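Local coordinates for carbon dioxide concentrating mechanism protein ccmL (Synechocystis sp., PDB 2QW7) that probably forms the pentameric vertices of the carboxysome shell, the polyhedral compartment in which RuBisCO is sequestered, at residues A4-T9 and E53-A58. Sequence-based numbering, arbitrary orientation.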
# COMPACT_ATOMS: atom_id res chain seq x y z
N ALA A 4 -15.87 0.03 7.63
CA ALA A 4 -16.04 1.45 7.48
C ALA A 4 -17.50 1.85 7.59
O ALA A 4 -18.39 1.03 7.36
CB ALA A 4 -15.55 1.89 6.18
N LYS A 5 -17.70 3.12 7.94
CA LYS A 5 -19.02 3.75 8.09
C LYS A 5 -19.21 4.79 6.97
O LYS A 5 -18.25 5.54 6.64
CB LYS A 5 -19.14 4.49 9.44
CG LYS A 5 -20.51 5.03 9.78
CD LYS A 5 -20.72 5.00 11.30
CE LYS A 5 -22.04 5.59 11.81
NZ LYS A 5 -22.41 4.93 13.09
N VAL A 6 -20.41 4.85 6.39
CA VAL A 6 -20.67 5.83 5.36
C VAL A 6 -20.95 7.18 5.96
O VAL A 6 -21.88 7.36 6.75
CB VAL A 6 -21.74 5.41 4.33
CG1 VAL A 6 -21.98 6.52 3.37
CG2 VAL A 6 -21.28 4.17 3.52
N LEU A 7 -20.09 8.14 5.63
CA LEU A 7 -20.18 9.49 6.11
C LEU A 7 -20.94 10.42 5.19
O LEU A 7 -21.74 11.25 5.60
CB LEU A 7 -18.79 10.03 6.31
CG LEU A 7 -18.22 9.85 7.70
CD1 LEU A 7 -18.49 8.43 8.19
CD2 LEU A 7 -16.75 10.17 7.61
N GLY A 8 -20.69 10.30 3.91
CA GLY A 8 -21.36 11.16 2.95
C GLY A 8 -21.11 10.81 1.50
O GLY A 8 -20.62 9.72 1.17
N THR A 9 -21.43 11.75 0.61
CA THR A 9 -21.18 11.54 -0.83
C THR A 9 -20.25 12.67 -1.33
O THR A 9 -20.14 13.77 -0.71
CB THR A 9 -22.48 11.29 -1.75
OG1 THR A 9 -22.92 12.47 -2.43
CG2 THR A 9 -23.67 10.66 -1.01
N GLU A 53 -24.42 3.49 7.50
CA GLU A 53 -24.35 2.05 7.35
C GLU A 53 -22.87 1.63 7.44
O GLU A 53 -21.96 2.38 7.05
CB GLU A 53 -25.02 1.58 6.04
CG GLU A 53 -26.62 1.47 5.98
CD GLU A 53 -27.12 0.53 4.78
OE1 GLU A 53 -26.69 0.74 3.62
OE2 GLU A 53 -27.96 -0.40 4.97
N TRP A 54 -22.62 0.47 8.03
CA TRP A 54 -21.30 -0.15 8.12
C TRP A 54 -21.10 -0.96 6.87
O TRP A 54 -21.99 -1.73 6.45
CB TRP A 54 -21.16 -1.10 9.30
CG TRP A 54 -20.98 -0.45 10.59
CD1 TRP A 54 -21.51 0.74 11.00
CD2 TRP A 54 -20.24 -0.96 11.70
NE1 TRP A 54 -21.11 1.02 12.31
CE2 TRP A 54 -20.32 -0.01 12.75
CE3 TRP A 54 -19.49 -2.12 11.90
CZ2 TRP A 54 -19.72 -0.21 13.98
CZ3 TRP A 54 -18.88 -2.30 13.12
CH2 TRP A 54 -19.00 -1.36 14.15
N VAL A 55 -19.90 -0.85 6.30
CA VAL A 55 -19.62 -1.42 5.00
C VAL A 55 -18.23 -2.04 4.89
O VAL A 55 -17.33 -1.80 5.71
CB VAL A 55 -19.85 -0.26 3.94
CG1 VAL A 55 -21.17 0.52 4.25
CG2 VAL A 55 -18.72 0.72 3.93
N LEU A 56 -18.07 -2.86 3.85
CA LEU A 56 -16.78 -3.49 3.50
C LEU A 56 -16.14 -2.74 2.38
O LEU A 56 -16.73 -2.68 1.29
CB LEU A 56 -16.94 -4.91 2.99
CG LEU A 56 -17.43 -5.73 4.16
CD1 LEU A 56 -17.39 -7.14 3.57
CD2 LEU A 56 -16.66 -5.45 5.56
N VAL A 57 -14.90 -2.29 2.63
CA VAL A 57 -14.10 -1.49 1.69
C VAL A 57 -12.93 -2.29 1.14
O VAL A 57 -12.06 -2.70 1.89
CB VAL A 57 -13.45 -0.24 2.45
CG1 VAL A 57 -12.66 0.59 1.47
CG2 VAL A 57 -14.53 0.66 3.30
N ALA A 58 -12.92 -2.55 -0.14
CA ALA A 58 -11.82 -3.18 -0.81
C ALA A 58 -10.84 -2.10 -1.27
O ALA A 58 -11.24 -1.18 -1.96
CB ALA A 58 -12.32 -4.02 -2.05
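Ala4 and Val55 bond to each other through both their N-H and C=O groups, as an antiparallel hydrogen-bonded pair: Val55 N reaches Ala4 O at 2.6 Å, and Ala4 N returns to Val55 O at 3.0 Å. The return bond is the more bent of the two, 139° at the hydrogen. A third bond, Val6 N to Glu53 O at 3.0 Å, lies on the far side of the non-hydrogen-bonded pair Lys5–Trp54. Ala4 O and Glu53 O each also take a CA-H contact: Trp54 CA lies 3.2 Å from Ala4 O, and Lys5 CA faces Glu53 O.

On one face of the sheet the methyl of Ala4 meets CG2 of Val57, CB to CG2 3.3 Å, and lies more loosely beside CG2 of Val55. Val6 and Val55 set their branches at about a right angle, Val6 CG2 3.7 Å from Val55 CG1; with CG1 of Val55 anti to its carbonyl carbon, CG2 is left close to Ala4 O. The short segments 4-9 and 54-58 diverge strongly, at 112° between their N-to-C directions, and past Val6 the segment 4-9 leaves its partner. Such steep crossing suits the curled sheet of this OB-clan domain, in which strand 2-11 pairs with both 24-30 and 54-59.

On the other face Lys5 sets CG anti to its backbone N (chi1 -173°), then bends at chi2 and passes obliquely by the indole, CD 4.1 Å from Trp54 NE1. Tyr93 stacks on that indole, and Leu30 touches both Lys5 and Trp54. Farther out, Ala49 packs against Val6 and Val55, while Gly50 N holds Glu53 OE1. Leu7 and Gly8 form a classic beta bulge opposite Leu26, and Thr9 continues the sheet into an antiparallel strand of a neighbouring subunit.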